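Local coordinates for protein LbaCas13a H328A (C2c2) (Lachnospiraceae bacterium NK4A179, PDB 5WLH) that binds a CRISPR guide RNA and, as a Cas13a (C2c2) nuclease, probably cleaves RNA at adenines once a complementary target RNA is recognised, at residues S910-P915 and K972-T976; E631-M635 and L969-L973; M627-E631 and Y907-R911. All coordinates share one frame; numbering follows the deposited sequence.

Contact 1: S910-P915 and K972-T976; sequences SRFLSP and KLCGT. With nucleotides of chain B.
The turn that leads from helix 901-911 into helix 915-941 packs through Arg911, Leu913 and Pro915 against Leu973 and Cys974 at the C-terminal end of helix 960-974 and Gly975 just beyond it, close to the guide RNA. It is a short helix-loop-helix junction: Phe912 is the first residue to leave the helix, Leu913 N still reaches back to Ser910 O, and Ser914 is the N-cap of the next helix, its OG bonded to Gln917 N. Cys974 points into the junction and puts SG 3.1 Å from Arg911 O, with Leu913 O also close. Beside it, Arg911 CG lies anti to the backbone N (chi1 -169°) and the chain bends at chi2 (65°), which brings the guanidinium against Leu973, whose CB sits 3.4 Å above its plane, over the centre. The same group is salt-bridged to Glu631, while NH1 gives a 2.9 Å hydrogen bond to a water lying in the guanidinium plane, a water also within hydrogen-bonding distance of Leu973 O. With an alanine here, the Glu631 carboxylate is likely to lose its charged mate and Leu973 CB the flat group over it. Pro915 CG rests 3.6 Å from Gly975 CA. The lack of a side chain at Gly975 suits the nearby ribose of U35 in chain B, and Gly975 O lies 3.1 Å from N6 of A36 in chain B.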
loop_
_atom_site.group_PDB
_atom_site.type_symbol
_atom_site.label_atom_id
_atom_site.label_comp_id
_atom_site.label_asym_id
_atom_site.label_seq_id
_atom_site.Cartn_x
_atom_site.Cartn_y
_atom_site.Cartn_z
ATOM N N SER A 910 -15.683 -14.686 0.717
ATOM C CA SER A 910 -14.942 -14.679 1.980
ATOM C C SER A 910 -14.848 -16.079 2.565
ATOM O O SER A 910 -13.841 -16.426 3.194
ATOM C CB SER A 910 -15.590 -13.732 2.990
ATOM O OG SER A 910 -16.861 -14.201 3.406
ATOM N N ARG A 911 -15.867 -16.903 2.323
ATOM C CA ARG A 911 -15.909 -18.225 2.933
ATOM C C ARG A 911 -14.819 -19.134 2.387
ATOM O O ARG A 911 -14.391 -20.061 3.080
ATOM C CB ARG A 911 -17.293 -18.851 2.714
ATOM C CG ARG A 911 -17.538 -20.114 3.528
ATOM C CD ARG A 911 -17.561 -19.849 5.015
ATOM N NE ARG A 911 -17.876 -21.085 5.735
ATOM C CZ ARG A 911 -16.970 -21.972 6.149
ATOM N NH1 ARG A 911 -15.670 -21.772 5.948
ATOM N NH2 ARG A 911 -17.370 -23.065 6.777
ATOM N N PHE A 912 -14.369 -18.900 1.152
ATOM C CA PHE A 912 -13.340 -19.725 0.535
ATOM C C PHE A 912 -11.932 -19.199 0.782
ATOM O O PHE A 912 -10.991 -19.655 0.130
ATOM C CB PHE A 912 -13.605 -19.854 -0.966
ATOM C CG PHE A 912 -14.487 -21.015 -1.291
ATOM C CD1 PHE A 912 -13.954 -22.287 -1.402
ATOM C CD2 PHE A 912 -15.856 -20.849 -1.393
ATOM C CE1 PHE A 912 -14.761 -23.364 -1.654
ATOM C CE2 PHE A 912 -16.681 -21.930 -1.650
ATOM C CZ PHE A 912 -16.131 -23.191 -1.776
ATOM N N LEU A 913 -11.768 -18.264 1.711
ATOM C CA LEU A 913 -10.443 -17.756 2.043
ATOM C C LEU A 913 -9.842 -18.541 3.200
ATOM O O LEU A 913 -10.537 -19.238 3.926
ATOM C CB LEU A 913 -10.522 -16.279 2.419
ATOM C CG LEU A 913 -11.067 -15.331 1.360
ATOM C CD1 LEU A 913 -11.165 -13.924 1.947
ATOM C CD2 LEU A 913 -10.150 -15.371 0.116
ATOM N N SER A 914 -8.524 -18.421 3.367
ATOM C CA SER A 914 -7.933 -18.859 4.621
ATOM C C SER A 914 -8.462 -17.976 5.750
ATOM O O SER A 914 -8.928 -16.859 5.501
ATOM C CB SER A 914 -6.408 -18.766 4.561
ATOM O OG SER A 914 -6.029 -17.409 4.607
ATOM N N PRO A 915 -8.408 -18.461 6.996
ATOM C CA PRO A 915 -8.829 -17.610 8.126
ATOM C C PRO A 915 -8.079 -16.297 8.174
ATOM O O PRO A 915 -8.677 -15.256 8.457
ATOM C CB PRO A 915 -8.515 -18.463 9.363
ATOM C CG PRO A 915 -8.448 -19.867 8.871
ATOM C CD PRO A 915 -8.030 -19.820 7.427
ATOM N N LYS A 972 -14.637 -16.913 11.318
ATOM C CA LYS A 972 -14.788 -17.893 12.388
ATOM C C LYS A 972 -14.863 -19.306 11.830
ATOM O O LYS A 972 -14.180 -20.219 12.318
ATOM C CB LYS A 972 -16.040 -17.555 13.206
ATOM C CG LYS A 972 -15.853 -16.323 14.104
ATOM C CD LYS A 972 -17.156 -15.616 14.381
ATOM C CE LYS A 972 -17.028 -14.590 15.508
ATOM N NZ LYS A 972 -18.242 -13.693 15.586
ATOM N N LEU A 973 -15.660 -19.502 10.776
ATOM C CA LEU A 973 -15.862 -20.847 10.254
ATOM C C LEU A 973 -14.681 -21.336 9.410
ATOM O O LEU A 973 -14.408 -22.541 9.383
ATOM C CB LEU A 973 -17.167 -20.894 9.458
ATOM C CG LEU A 973 -18.457 -20.706 10.286
ATOM C CD1 LEU A 973 -19.687 -20.998 9.467
ATOM C CD2 LEU A 973 -18.444 -21.621 11.522
ATOM N N CYS A 974 -13.961 -20.441 8.727
ATOM C CA CYS A 974 -12.770 -20.877 7.999
ATOM C C CYS A 974 -11.740 -21.478 8.938
ATOM O O CYS A 974 -11.005 -22.393 8.551
ATOM C CB CYS A 974 -12.157 -19.709 7.225
ATOM S SG CYS A 974 -13.226 -19.210 5.842
ATOM N N GLY A 975 -11.680 -20.988 10.166
ATOM C CA GLY A 975 -10.749 -21.509 11.145
ATOM C C GLY A 975 -11.298 -22.637 11.991
ATOM O O GLY A 975 -10.625 -23.069 12.936
ATOM N N THR A 976 -12.497 -23.127 11.685
ATOM C CA THR A 976 -13.114 -24.202 12.464
ATOM C C THR A 976 -12.983 -25.504 11.685
ATOM O O THR A 976 -13.813 -25.843 10.836
ATOM C CB THR A 976 -14.560 -23.887 12.799
ATOM O OG1 THR A 976 -14.607 -22.630 13.478
ATOM C CG2 THR A 976 -15.117 -24.968 13.714
ATOM P P A B 36 -8.873 -16.939 17.188
ATOM O OP1 A B 36 -9.743 -17.943 17.841
ATOM O OP2 A B 36 -8.817 -15.550 17.688
ATOM O "O5'" A B 36 -7.382 -17.462 17.154
ATOM C "C5'" A B 36 -6.668 -17.666 18.361
ATOM C "C4'" A B 36 -5.947 -18.987 18.338
ATOM O "O4'" A B 36 -6.901 -20.074 18.211
ATOM C "C3'" A B 36 -4.965 -19.173 17.201
ATOM O "O3'" A B 36 -4.004 -20.113 17.683
ATOM C "C2'" A B 36 -5.841 -19.834 16.133
ATOM O "O2'" A B 36 -5.136 -20.505 15.116
ATOM C "C1'" A B 36 -6.663 -20.783 17.000
ATOM N N9 A B 36 -7.976 -21.167 16.495
ATOM C C8 A B 36 -8.933 -20.412 15.859
ATOM N N7 A B 36 -10.041 -21.076 15.628
ATOM C C5 A B 36 -9.807 -22.335 16.176
ATOM C C6 A B 36 -10.591 -23.503 16.268
ATOM N N6 A B 36 -11.833 -23.597 15.778
ATOM N N1 A B 36 -10.049 -24.582 16.881
ATOM C C2 A B 36 -8.809 -24.492 17.372
ATOM N N3 A B 36 -7.982 -23.449 17.350
ATOM C C4 A B 36 -8.548 -22.395 16.729
ATOM P P U B 35 -9.808 -12.036 15.862
ATOM O OP1 U B 35 -10.343 -10.957 15.002
ATOM O OP2 U B 35 -10.705 -12.426 16.977
ATOM O "O5'" U B 35 -9.457 -13.323 15.011
ATOM C "C5'" U B 35 -10.455 -14.226 14.592
ATOM C "C4'" U B 35 -9.808 -15.396 13.911
ATOM O "O4'" U B 35 -9.110 -14.942 12.728
ATOM C "C3'" U B 35 -8.731 -16.079 14.730
ATOM O "O3'" U B 35 -9.298 -16.983 15.649
ATOM C "C2'" U B 35 -7.865 -16.742 13.669
ATOM O "O2'" U B 35 -8.418 -17.984 13.274
ATOM C "C1'" U B 35 -7.976 -15.745 12.501
ATOM N N1 U B 35 -6.786 -14.871 12.427
ATOM C C2 U B 35 -5.697 -15.398 11.771
ATOM O O2 U B 35 -5.705 -16.496 11.246
ATOM N N3 U B 35 -4.604 -14.583 11.730
ATOM C C4 U B 35 -4.483 -13.331 12.293
ATOM O O4 U B 35 -3.406 -12.744 12.176
ATOM C C5 U B 35 -5.648 -12.854 12.967
ATOM C C6 U B 35 -6.743 -13.624 13.011
HETATM O O HOH W 1 -14.523 -24.347 6.795
HETATM O O HOH W 2 -15.874 -24.719 9.392
#

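Contact 2: E631-M635 and L969-L973; sequences ETERM and LSVKL. With nucleotides of chain B.
Met635 and Leu973 make the tight part of this meeting between the end of helix 621-632 and helix 960-974. Bends at chi2 (-48°) and chi3 (-69°) curl the thioether back, settling SD 3.5 Å from Leu973 CD2 and bringing CE down across the aliphatic chain of Lys972, 3.8 Å from its CD. Leu969 meets the same methionine at about a right angle, its CD1 3.8 Å from Met635 CG; the same CD1 also touches Thr632 CG2 at 3.9 Å. A type I turn from Thr632 to Met635 carries the chain into helix 635-645. Glu631 lays CB and its carboxylate along Leu973 CD1, OE2 at 3.7 Å, and its oxygens are held by Arg911 in a salt bridge and Tyr907 in a hydrogen bond. The looser side is where Arg634 and Lys972 are partly exposed. Arg634 turns one face of its guanidinium to Leu973 CD2, which sits off-centre, and its NH1 gives a 2.9 Å hydrogen bond to a water that also lies close to Leu973 O. Lys972 NZ pairs with Asp968. From another face of helix 960-974, Val971 touches the sugar of U35 in chain B. With not one direct polar bond joining the two segments, the fit depends on the shape of Met635 and the two leucines; Glu631 and Lys972 find their charged partners outside, and Arg634 NH1 a water.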
loop_
_atom_site.group_PDB
_atom_site.type_symbol
_atom_site.label_atom_id
_atom_site.label_comp_id
_atom_site.label_asym_id
_atom_site.label_seq_id
_atom_site.Cartn_x
_atom_site.Cartn_y
_atom_site.Cartn_z
ATOM N N GLU A 631 -25.149 -22.514 7.906
ATOM C CA GLU A 631 -23.924 -22.156 8.611
ATOM C C GLU A 631 -24.197 -21.242 9.799
ATOM O O GLU A 631 -23.532 -21.362 10.831
ATOM C CB GLU A 631 -22.935 -21.518 7.632
ATOM C CG GLU A 631 -22.475 -22.513 6.595
ATOM C CD GLU A 631 -21.009 -22.362 6.227
ATOM O OE1 GLU A 631 -20.675 -21.348 5.580
ATOM O OE2 GLU A 631 -20.205 -23.260 6.572
ATOM N N THR A 632 -25.157 -20.315 9.682
ATOM C CA THR A 632 -25.480 -19.474 10.834
ATOM C C THR A 632 -25.957 -20.321 12.004
ATOM O O THR A 632 -25.702 -19.981 13.163
ATOM C CB THR A 632 -26.556 -18.425 10.514
ATOM O OG1 THR A 632 -27.819 -19.065 10.267
ATOM C CG2 THR A 632 -26.176 -17.570 9.339
ATOM N N GLU A 633 -26.620 -21.442 11.715
ATOM C CA GLU A 633 -27.154 -22.268 12.789
ATOM C C GLU A 633 -26.058 -22.883 13.647
ATOM O O GLU A 633 -26.330 -23.277 14.786
ATOM C CB GLU A 633 -28.062 -23.351 12.209
ATOM C CG GLU A 633 -29.470 -22.841 11.919
ATOM C CD GLU A 633 -30.222 -23.711 10.931
ATOM O OE1 GLU A 633 -29.709 -24.796 10.579
ATOM O OE2 GLU A 633 -31.332 -23.312 10.518
ATOM N N ARG A 634 -24.822 -22.958 13.156
ATOM C CA ARG A 634 -23.771 -23.549 13.969
ATOM C C ARG A 634 -22.959 -22.516 14.745
ATOM O O ARG A 634 -22.144 -22.904 15.586
ATOM C CB ARG A 634 -22.846 -24.435 13.113
ATOM C CG ARG A 634 -22.074 -23.768 11.995
ATOM C CD ARG A 634 -21.305 -24.812 11.159
ATOM N NE ARG A 634 -20.176 -25.365 11.904
ATOM C CZ ARG A 634 -18.943 -25.511 11.419
ATOM N NH1 ARG A 634 -18.666 -25.172 10.163
ATOM N NH2 ARG A 634 -17.987 -26.021 12.183
ATOM N N MET A 635 -23.212 -21.220 14.544
ATOM C CA MET A 635 -22.304 -20.192 15.060
ATOM C C MET A 635 -22.253 -20.170 16.582
ATOM O O MET A 635 -21.175 -20.019 17.165
ATOM C CB MET A 635 -22.705 -18.821 14.523
ATOM C CG MET A 635 -22.493 -18.685 13.016
ATOM S SD MET A 635 -20.862 -19.262 12.496
ATOM C CE MET A 635 -19.818 -17.999 13.231
ATOM N N LEU A 969 -18.567 -14.188 9.900
ATOM C CA LEU A 969 -18.973 -15.590 9.946
ATOM C C LEU A 969 -17.946 -16.459 9.239
ATOM O O LEU A 969 -17.542 -17.502 9.761
ATOM C CB LEU A 969 -20.372 -15.759 9.336
ATOM C CG LEU A 969 -20.836 -17.203 9.117
ATOM C CD1 LEU A 969 -22.316 -17.390 9.474
ATOM C CD2 LEU A 969 -20.578 -17.660 7.671
ATOM N N SER A 970 -17.447 -16.000 8.084
ATOM C CA SER A 970 -16.407 -16.737 7.378
ATOM C C SER A 970 -15.111 -16.805 8.179
ATOM O O SER A 970 -14.484 -17.869 8.262
ATOM C CB SER A 970 -16.162 -16.100 6.006
ATOM O OG SER A 970 -17.237 -16.392 5.144
ATOM N N VAL A 971 -14.683 -15.688 8.775
ATOM C CA VAL A 971 -13.456 -15.716 9.576
ATOM C C VAL A 971 -13.526 -16.850 10.589
ATOM O O VAL A 971 -12.611 -17.673 10.706
ATOM C CB VAL A 971 -13.232 -14.366 10.283
ATOM C CG1 VAL A 971 -12.056 -14.466 11.277
ATOM C CG2 VAL A 971 -12.978 -13.258 9.283
ATOM N N LYS A 972 -14.637 -16.913 11.318
ATOM C CA LYS A 972 -14.788 -17.893 12.388
ATOM C C LYS A 972 -14.863 -19.306 11.830
ATOM O O LYS A 972 -14.180 -20.219 12.318
ATOM C CB LYS A 972 -16.040 -17.555 13.206
ATOM C CG LYS A 972 -15.853 -16.323 14.104
ATOM C CD LYS A 972 -17.156 -15.616 14.381
ATOM C CE LYS A 972 -17.028 -14.590 15.508
ATOM N NZ LYS A 972 -18.242 -13.693 15.586
ATOM N N LEU A 973 -15.660 -19.502 10.776
ATOM C CA LEU A 973 -15.862 -20.847 10.254
ATOM C C LEU A 973 -14.681 -21.336 9.410
ATOM O O LEU A 973 -14.408 -22.541 9.383
ATOM C CB LEU A 973 -17.167 -20.894 9.458
ATOM C CG LEU A 973 -18.457 -20.706 10.286
ATOM C CD1 LEU A 973 -19.687 -20.998 9.467
ATOM C CD2 LEU A 973 -18.444 -21.621 11.522
ATOM P P U B 35 -9.808 -12.036 15.862
ATOM O OP1 U B 35 -10.343 -10.957 15.002
ATOM O OP2 U B 35 -10.705 -12.426 16.977
ATOM O "O5'" U B 35 -9.457 -13.323 15.011
ATOM C "C5'" U B 35 -10.455 -14.226 14.592
ATOM C "C4'" U B 35 -9.808 -15.396 13.911
ATOM O "O4'" U B 35 -9.110 -14.942 12.728
ATOM C "C3'" U B 35 -8.731 -16.079 14.730
ATOM O "O3'" U B 35 -9.298 -16.983 15.649
ATOM C "C2'" U B 35 -7.865 -16.742 13.669
ATOM O "O2'" U B 35 -8.418 -17.984 13.274
ATOM C "C1'" U B 35 -7.976 -15.745 12.501
ATOM N N1 U B 35 -6.786 -14.871 12.427
ATOM C C2 U B 35 -5.697 -15.398 11.771
ATOM O O2 U B 35 -5.705 -16.496 11.246
ATOM N N3 U B 35 -4.604 -14.583 11.730
ATOM C C4 U B 35 -4.483 -13.331 12.293
ATOM O O4 U B 35 -3.406 -12.744 12.176
ATOM C C5 U B 35 -5.648 -12.854 12.967
ATOM C C6 U B 35 -6.743 -13.624 13.011
HETATM O O HOH W 2 -15.874 -24.719 9.392
#

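Contact 3: M627-E631 and Y907-R911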
loop_
_atom_site.group_PDB
_atom_site.type_symbol
_atom_site.label_atom_id
_atom_site.label_comp_id
_atom_site.label_asym_id
_atom_site.label_seq_id
_atom_site.Cartn_x
_atom_site.Cartn_y
_atom_site.Cartn_z
ATOM N N MET A 627 -27.542 -22.610 2.330
ATOM C CA MET A 627 -26.251 -22.963 2.913
ATOM C C MET A 627 -25.804 -21.918 3.921
ATOM O O MET A 627 -25.269 -22.262 4.984
ATOM C CB MET A 627 -25.206 -23.133 1.820
ATOM C CG MET A 627 -25.338 -24.427 1.049
ATOM S SD MET A 627 -24.063 -24.608 -0.204
ATOM C CE MET A 627 -22.663 -25.207 0.756
ATOM N N PHE A 628 -26.029 -20.636 3.619
ATOM C CA PHE A 628 -25.713 -19.602 4.595
ATOM C C PHE A 628 -26.516 -19.798 5.873
ATOM O O PHE A 628 -25.963 -19.752 6.977
ATOM C CB PHE A 628 -25.980 -18.209 4.035
ATOM C CG PHE A 628 -25.676 -17.117 5.021
ATOM C CD1 PHE A 628 -24.359 -16.756 5.285
ATOM C CD2 PHE A 628 -26.690 -16.476 5.711
ATOM C CE1 PHE A 628 -24.076 -15.762 6.202
ATOM C CE2 PHE A 628 -26.413 -15.484 6.625
ATOM C CZ PHE A 628 -25.095 -15.132 6.879
ATOM N N GLU A 629 -27.833 -19.994 5.748
ATOM C CA GLU A 629 -28.625 -20.192 6.957
ATOM C C GLU A 629 -28.134 -21.410 7.726
ATOM O O GLU A 629 -28.052 -21.382 8.955
ATOM C CB GLU A 629 -30.111 -20.330 6.623
ATOM C CG GLU A 629 -30.958 -20.611 7.859
ATOM C CD GLU A 629 -32.438 -20.503 7.586
ATOM O OE1 GLU A 629 -32.843 -20.828 6.452
ATOM O OE2 GLU A 629 -33.191 -20.109 8.508
ATOM N N HIS A 630 -27.790 -22.483 7.013
ATOM C CA HIS A 630 -27.279 -23.676 7.675
ATOM C C HIS A 630 -26.021 -23.355 8.465
ATOM O O HIS A 630 -25.845 -23.833 9.589
ATOM C CB HIS A 630 -27.016 -24.766 6.638
ATOM C CG HIS A 630 -26.699 -26.107 7.227
ATOM N ND1 HIS A 630 -25.407 -26.535 7.447
ATOM C CD2 HIS A 630 -27.504 -27.121 7.626
ATOM C CE1 HIS A 630 -25.429 -27.751 7.965
ATOM N NE2 HIS A 630 -26.691 -28.129 8.085
ATOM N N GLU A 631 -25.149 -22.514 7.906
ATOM C CA GLU A 631 -23.924 -22.156 8.611
ATOM C C GLU A 631 -24.197 -21.242 9.799
ATOM O O GLU A 631 -23.532 -21.362 10.831
ATOM C CB GLU A 631 -22.935 -21.518 7.632
ATOM C CG GLU A 631 -22.475 -22.513 6.595
ATOM C CD GLU A 631 -21.009 -22.362 6.227
ATOM O OE1 GLU A 631 -20.675 -21.348 5.580
ATOM O OE2 GLU A 631 -20.205 -23.260 6.572
ATOM N N TYR A 907 -20.467 -13.615 0.944
ATOM C CA TYR A 907 -20.436 -14.874 1.666
ATOM C C TYR A 907 -19.498 -15.872 1.012
ATOM O O TYR A 907 -18.541 -16.341 1.640
ATOM C CB TYR A 907 -21.852 -15.437 1.742
ATOM C CG TYR A 907 -21.925 -16.828 2.305
ATOM C CD1 TYR A 907 -21.200 -17.189 3.441
ATOM C CD2 TYR A 907 -22.762 -17.778 1.722
ATOM C CE1 TYR A 907 -21.286 -18.480 3.958
ATOM C CE2 TYR A 907 -22.859 -19.053 2.228
ATOM C CZ TYR A 907 -22.133 -19.403 3.354
ATOM O OH TYR A 907 -22.241 -20.684 3.860
ATOM N N ILE A 908 -19.775 -16.241 -0.242
ATOM C CA ILE A 908 -18.996 -17.305 -0.869
ATOM C C ILE A 908 -17.539 -16.885 -1.044
ATOM O O ILE A 908 -16.627 -17.680 -0.806
ATOM C CB ILE A 908 -19.634 -17.725 -2.204
ATOM C CG1 ILE A 908 -21.009 -18.353 -1.936
ATOM C CG2 ILE A 908 -18.731 -18.704 -2.964
ATOM C CD1 ILE A 908 -20.930 -19.612 -1.020
ATOM N N VAL A 909 -17.286 -15.641 -1.463
ATOM C CA VAL A 909 -15.896 -15.232 -1.665
ATOM C C VAL A 909 -15.130 -15.282 -0.346
ATOM O O VAL A 909 -14.054 -15.885 -0.268
ATOM C CB VAL A 909 -15.818 -13.845 -2.329
ATOM C CG1 VAL A 909 -14.382 -13.301 -2.276
ATOM C CG2 VAL A 909 -16.245 -13.959 -3.774
ATOM N N SER A 910 -15.683 -14.686 0.717
ATOM C CA SER A 910 -14.942 -14.679 1.980
ATOM C C SER A 910 -14.848 -16.079 2.565
ATOM O O SER A 910 -13.841 -16.426 3.194
ATOM C CB SER A 910 -15.590 -13.732 2.990
ATOM O OG SER A 910 -16.861 -14.201 3.406
ATOM N N ARG A 911 -15.867 -16.903 2.323
ATOM C CA ARG A 911 -15.909 -18.225 2.933
ATOM C C ARG A 911 -14.819 -19.134 2.387
ATOM O O ARG A 911 -14.391 -20.061 3.080
ATOM C CB ARG A 911 -17.293 -18.851 2.714
ATOM C CG ARG A 911 -17.538 -20.114 3.528
ATOM C CD ARG A 911 -17.561 -19.849 5.015
ATOM N NE ARG A 911 -17.876 -21.085 5.735
ATOM C CZ ARG A 911 -16.970 -21.972 6.149
ATOM N NH1 ARG A 911 -15.670 -21.772 5.948
ATOM N NH2 ARG A 911 -17.370 -23.065 6.777
#
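Phe628 sets the edge of its ring against the face of Tyr907, a T-shaped pair with centroids 5.0 Å apart and planes at 79°. CD1 is the leading atom, directly over the middle of the tyrosine ring and 3.7 Å from Tyr907 CD1; the phenylalanine ring reaches that face with CG anti to the backbone N (chi1 180°). Phe628 CB joins in as a CH-pi contact, 4.1 Å from the centroid of the Tyr907 ring. The segments 627-631 and 907-911, whose axes are inclined at 55°, approach no closer than 12.3 Å between axes, so these long side chains fill the distance. Helix 588-602, which Met627 and Ile908 also touch, leads straight into an RxxxxH motif of the kind found in HEPN nuclease domains, consistent with the bundle belonging to that domain. One turn on from Phe628, Glu631 comes from the opposite direction to Arg911 and lies nearly coplanar with its guanidinium. The grip is side-on and bidentate: NE meets OE1 at 2.8 Å and NH2 meets OE2 at 2.8 Å, both on the syn side. OE1 also accepts from Tyr907 OH, in the plane of that ring; the modelled 2.4 Å is too short to be read literally.

Three helices, 621-632, 901-911 and 960-974, meet here in pairs, each pair giving one contact, and the centres lie within 8 to 10 Å of one another. All three contacts are buried, yet they differ in chemistry. Contact 3, about 11 Å from the bound nucleic acid at its nearest atom, is aromatic and ionic. Contact 2 is almost wholly apolar, with a partly exposed side, and contact 1 sits by the guide RNA, using a thiol, a proline and water-linked backbone. Arg911 and Glu631 tie them together, as does one water shared by contacts 1 and 2. Ser910 and Ser970, with OG atoms 2.8 Å apart, probably hydrogen-bond between helices 901-911 and 960-974.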